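Local coordinates for binding domain (Hc) of Paraclostridial Mosquitocidal Protein 1 (Paraclostridium bifermentans, PDB 6HOX) that forms the receptor-binding part of a clostridial neurotoxin that targets Anopheles mosquitoes, probably serving in host nerve-cell targeting and perhaps in passage across the host epithelium, at residues D56-K61 / N241-S246; W94-R99 / W253-E258. All coordinates share one frame; numbering follows the deposited sequence.

Interaction 1. Residues D56-K61 / N241-S246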
# COMPACT_ATOMS: atom_id res chain seq x y z
N ASP A 56 -9.95 1.47 -10.44
CA ASP A 56 -10.17 1.67 -9.03
C ASP A 56 -8.82 1.90 -8.36
O ASP A 56 -7.84 1.22 -8.71
CB ASP A 56 -10.96 0.49 -8.46
CG ASP A 56 -12.36 0.46 -9.03
OD1 ASP A 56 -13.11 1.46 -8.85
OD2 ASP A 56 -12.69 -0.53 -9.68
N GLY A 57 -8.79 2.82 -7.39
CA GLY A 57 -7.56 3.26 -6.73
C GLY A 57 -7.67 3.31 -5.23
O GLY A 57 -8.52 2.69 -4.63
N ARG A 58 -6.76 4.05 -4.60
CA ARG A 58 -6.65 4.08 -3.13
C ARG A 58 -7.61 5.14 -2.57
O ARG A 58 -7.84 5.20 -1.35
CB ARG A 58 -5.22 4.39 -2.68
CG ARG A 58 -4.66 5.71 -3.22
CD ARG A 58 -3.40 6.18 -2.50
NE ARG A 58 -3.53 6.24 -1.05
CZ ARG A 58 -4.12 7.23 -0.40
NH1 ARG A 58 -4.60 8.28 -1.06
NH2 ARG A 58 -4.26 7.15 0.91
N ASP A 59 -8.11 5.99 -3.46
CA ASP A 59 -9.04 7.06 -3.09
C ASP A 59 -9.89 7.40 -4.32
O ASP A 59 -9.60 8.33 -5.08
CB ASP A 59 -8.27 8.27 -2.57
CG ASP A 59 -9.18 9.41 -2.15
OD1 ASP A 59 -10.42 9.23 -2.24
OD2 ASP A 59 -8.65 10.44 -1.74
N SER A 60 -10.93 6.60 -4.54
CA SER A 60 -11.59 6.63 -5.83
C SER A 60 -10.54 6.28 -6.92
O SER A 60 -9.59 5.54 -6.67
CB SER A 60 -12.26 7.97 -6.05
OG SER A 60 -13.35 7.83 -6.96
N LYS A 61 -10.70 6.83 -8.13
CA LYS A 61 -10.09 6.26 -9.32
C LYS A 61 -8.62 6.68 -9.45
O LYS A 61 -8.19 7.70 -8.92
CB LYS A 61 -10.90 6.67 -10.56
CG LYS A 61 -12.36 6.26 -10.53
CD LYS A 61 -12.58 4.79 -10.84
CE LYS A 61 -14.04 4.45 -10.99
NZ LYS A 61 -14.28 2.98 -11.10
N ASN A 241 0.62 12.42 5.80
CA ASN A 241 -0.46 12.28 6.77
C ASN A 241 -1.78 12.82 6.20
O ASN A 241 -2.86 12.32 6.56
CB ASN A 241 -0.12 12.97 8.09
CG ASN A 241 0.95 12.24 8.86
OD1 ASN A 241 1.13 11.03 8.70
ND2 ASN A 241 1.67 12.96 9.70
N SER A 242 -1.69 13.80 5.29
CA SER A 242 -2.87 14.47 4.79
C SER A 242 -3.69 13.53 3.91
O SER A 242 -4.86 13.81 3.64
CB SER A 242 -2.51 15.76 4.07
OG SER A 242 -1.97 15.52 2.78
N TYR A 243 -3.10 12.43 3.45
CA TYR A 243 -3.81 11.45 2.63
C TYR A 243 -4.61 10.45 3.48
O TYR A 243 -5.31 9.61 2.92
CB TYR A 243 -2.82 10.72 1.73
CG TYR A 243 -2.29 11.62 0.64
CD1 TYR A 243 -3.13 12.06 -0.36
CD2 TYR A 243 -0.97 12.05 0.63
CE1 TYR A 243 -2.68 12.89 -1.37
CE2 TYR A 243 -0.50 12.87 -0.38
CZ TYR A 243 -1.36 13.30 -1.38
OH TYR A 243 -0.93 14.13 -2.38
N PHE A 244 -4.53 10.56 4.81
CA PHE A 244 -5.21 9.63 5.73
C PHE A 244 -6.04 10.43 6.76
O PHE A 244 -6.03 10.13 7.94
CB PHE A 244 -4.17 8.72 6.38
CG PHE A 244 -3.41 7.87 5.40
CD1 PHE A 244 -3.98 6.70 4.91
CD2 PHE A 244 -2.16 8.25 4.92
CE1 PHE A 244 -3.29 5.92 3.99
CE2 PHE A 244 -1.48 7.45 4.01
CZ PHE A 244 -2.05 6.30 3.55
N ASN A 245 -6.78 11.42 6.28
CA ASN A 245 -7.49 12.38 7.13
C ASN A 245 -8.85 11.83 7.57
O ASN A 245 -9.52 12.42 8.41
CB ASN A 245 -7.65 13.73 6.44
CG ASN A 245 -8.13 13.62 5.00
OD1 ASN A 245 -7.68 12.74 4.26
ND2 ASN A 245 -9.05 14.49 4.60
N SER A 246 -9.27 10.69 7.01
CA SER A 246 -10.58 10.12 7.31
C SER A 246 -10.44 8.91 8.24
O SER A 246 -9.35 8.45 8.55
CB SER A 246 -11.31 9.77 6.05
OG SER A 246 -10.75 8.61 5.48
O HOH W 1 -6.24 9.85 0.38
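The guanidinium of R58 reaches from the turn 56-61 to the backbone carbonyl of Y243 and the ring of F244, with almost the whole contact carried by this one arginine. With chi1 at 58° and a kink at chi3 (-53°), the chain carries its head group to 241-246. Y243 O lies at the edge of the guanidinium, near its plane, and takes a weak but nearly straight hydrogen bond from R58 NH2 at 3.3 Å. A water bridges the same groups, accepting from R58 NH1 at 2.7 Å and donating to Y243 O at 2.7 Å. It also donates, over a longer 3.3 Å, to D59 OD2. R58 NH2 sits over one face of the F244 ring, above its CE1-CZ side, 3.5 Å from F244 CE1, and the guanidinium stands steeply on that ring, their planes 77° apart. Y243 turns its ring at a similarly steep angle to the guanidinium, with its CB 3.9 Å from R58 NH2. Across the exposed base of the turn, K61 NZ forms a salt bridge with D56 OD1, met from well out of the carboxylate plane. R58 also makes a cation-pi contact with W94, which meets the Y243 ring edge-to-face, while R250 NH1 binds R58 O. The contact lies at the junction of the two receptor-binding subdomains: the turn of the antiparallel beta-hairpin 53-56/61-66, in the N-terminal, concanavalin-like part, packs on the chain leaving helix 233-241 toward strand 263-267 of the C-terminal, trefoil part.

Interaction 2. Residues W94-R99 / W253-E258; sequences WIRVPR and WGEPLE
R96 and W253 meet in an off-centre cation-pi contact, with the guanidinium carbon CZ of R96 4.4 Å from the centroid of the five-membered ring of W253. NH2 lies over one face of the indole and comes within 3.0 Å of W253 CG, a tight approach. The two planes are tilted 42° apart rather than stacked flat. R96 runs nearly straight from CB to NE, its first torsion trans to the backbone N (chi1 -167°), which carries the guanidinium out from the strand to the indole. The charged pairing falls to the other terminal nitrogen: R96 NH1 forms a salt bridge with E255 OE2 at 3.3 Å, the carboxylate turned 62° from the guanidinium plane. A water bridges the same pair, accepting from R96 NH1 at 2.9 Å and donating to E255 OE2 at 2.6 Å. Each side chain has a further partner: R96 NE binds N164 O, W253 NE1 binds S439 O, and W166 NE1 becomes the third partner of E255 OE2. R96 projects from strand 89-96, paired with strands 167-174 and 218-227 in the N-terminal sheet, and meets the loop between helix 233-241 and strand 263-267, where W253 also touches strand 435-438.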
# COMPACT_ATOMS: atom_id res chain seq x y z
N TRP A 94 1.58 8.99 -5.43
CA TRP A 94 1.22 7.64 -5.05
C TRP A 94 1.51 6.72 -6.22
O TRP A 94 1.15 7.05 -7.36
CB TRP A 94 -0.26 7.58 -4.66
CG TRP A 94 -0.55 8.10 -3.29
CD1 TRP A 94 -1.09 9.31 -2.96
CD2 TRP A 94 -0.32 7.41 -2.05
NE1 TRP A 94 -1.23 9.41 -1.61
CE2 TRP A 94 -0.77 8.26 -1.02
CE3 TRP A 94 0.20 6.15 -1.72
CZ2 TRP A 94 -0.69 7.90 0.32
CZ3 TRP A 94 0.26 5.79 -0.39
CH2 TRP A 94 -0.18 6.65 0.61
N ILE A 95 2.15 5.59 -5.93
CA ILE A 95 2.48 4.59 -6.92
C ILE A 95 2.12 3.21 -6.38
O ILE A 95 2.30 2.90 -5.19
CB ILE A 95 3.96 4.68 -7.34
CG1 ILE A 95 4.17 4.00 -8.70
CG2 ILE A 95 4.89 4.13 -6.27
CD1 ILE A 95 5.59 4.14 -9.24
N ARG A 96 1.60 2.37 -7.28
CA ARG A 96 1.40 0.97 -7.00
C ARG A 96 2.03 0.18 -8.15
O ARG A 96 1.54 0.23 -9.28
CB ARG A 96 -0.09 0.66 -6.84
CG ARG A 96 -0.39 -0.72 -6.26
CD ARG A 96 -1.87 -0.96 -6.14
NE ARG A 96 -2.20 -2.31 -5.68
CZ ARG A 96 -3.43 -2.80 -5.61
NH1 ARG A 96 -4.45 -2.12 -6.12
NH2 ARG A 96 -3.66 -3.98 -5.06
N VAL A 97 3.14 -0.48 -7.84
CA VAL A 97 3.91 -1.28 -8.74
C VAL A 97 3.67 -2.75 -8.45
O VAL A 97 3.78 -3.16 -7.29
CB VAL A 97 5.41 -0.97 -8.60
CG1 VAL A 97 6.25 -1.82 -9.54
CG2 VAL A 97 5.68 0.52 -8.77
N PRO A 98 3.39 -3.60 -9.47
CA PRO A 98 3.10 -5.02 -9.23
C PRO A 98 4.22 -5.71 -8.45
O PRO A 98 5.38 -5.35 -8.56
CB PRO A 98 2.95 -5.60 -10.64
CG PRO A 98 2.46 -4.41 -11.44
CD PRO A 98 3.29 -3.26 -10.90
N ARG A 99 3.84 -6.71 -7.65
CA ARG A 99 4.77 -7.49 -6.88
C ARG A 99 5.74 -8.21 -7.81
O ARG A 99 5.34 -8.86 -8.78
CB ARG A 99 4.09 -8.55 -6.01
CG ARG A 99 5.01 -9.06 -4.92
CD ARG A 99 4.81 -10.53 -4.66
NE ARG A 99 5.24 -11.31 -5.81
CZ ARG A 99 4.46 -12.16 -6.46
NH1 ARG A 99 3.25 -12.42 -6.00
NH2 ARG A 99 4.89 -12.75 -7.56
N TRP A 253 -3.44 -3.67 0.62
CA TRP A 253 -2.87 -2.94 -0.49
C TRP A 253 -2.82 -1.43 -0.22
O TRP A 253 -2.14 -0.71 -0.97
CB TRP A 253 -3.64 -3.21 -1.78
CG TRP A 253 -3.87 -4.65 -2.13
CD1 TRP A 253 -5.08 -5.23 -2.38
CD2 TRP A 253 -2.87 -5.67 -2.34
NE1 TRP A 253 -4.91 -6.54 -2.73
CE2 TRP A 253 -3.57 -6.84 -2.72
CE3 TRP A 253 -1.48 -5.71 -2.28
CZ2 TRP A 253 -2.92 -8.05 -2.98
CZ3 TRP A 253 -0.83 -6.91 -2.53
CH2 TRP A 253 -1.55 -8.06 -2.88
N GLY A 254 -3.60 -0.95 0.77
CA GLY A 254 -3.70 0.49 1.08
C GLY A 254 -4.95 1.16 0.52
O GLY A 254 -5.05 2.41 0.56
N GLU A 255 -5.90 0.35 0.03
CA GLU A 255 -7.19 0.81 -0.49
C GLU A 255 -8.25 0.72 0.61
O GLU A 255 -8.05 0.06 1.62
CB GLU A 255 -7.55 0.02 -1.75
CG GLU A 255 -6.43 0.13 -2.78
CD GLU A 255 -6.86 -0.12 -4.22
OE1 GLU A 255 -7.83 -0.86 -4.43
OE2 GLU A 255 -6.20 0.43 -5.11
N PRO A 256 -9.36 1.48 0.50
CA PRO A 256 -10.36 1.49 1.56
C PRO A 256 -10.90 0.08 1.85
O PRO A 256 -11.16 -0.68 0.93
CB PRO A 256 -11.44 2.44 1.02
CG PRO A 256 -10.67 3.34 0.07
CD PRO A 256 -9.67 2.42 -0.59
N LEU A 257 -11.03 -0.26 3.14
CA LEU A 257 -11.55 -1.54 3.57
C LEU A 257 -13.07 -1.52 3.32
O LEU A 257 -13.72 -0.52 3.57
CB LEU A 257 -11.22 -1.74 5.05
CG LEU A 257 -11.54 -3.12 5.63
CD1 LEU A 257 -10.67 -4.20 4.99
CD2 LEU A 257 -11.35 -3.12 7.14
N GLU A 258 -13.64 -2.61 2.81
CA GLU A 258 -15.07 -2.60 2.44
C GLU A 258 -15.86 -3.69 3.15
O GLU A 258 -15.33 -4.74 3.47
CB GLU A 258 -15.27 -2.81 0.94
CG GLU A 258 -14.61 -1.76 0.07
CD GLU A 258 -14.82 -1.99 -1.42
OE1 GLU A 258 -15.84 -2.65 -1.78
OE2 GLU A 258 -13.98 -1.51 -2.21
O HOH W 2 -5.48 0.14 -7.56

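Both interactions are buried at their arginines and join the N-terminal part of the binding domain to the same connection between helix 233-241 and strand 263-267. Interaction 1 adjoins an exposed turn; interaction 2 is deeper, its centre about 4 Å from the centre of the chain, against about 11 Å. In each, an arginine from the N-terminal part reaches across and a water links the two sides, but the partners differ: a backbone carbonyl and a phenylalanine face in interaction 1, a carboxylate and an indole face in interaction 2. Their centres are about 10 Å apart and they touch directly, with P256 CD 3.4 Å from R58 O.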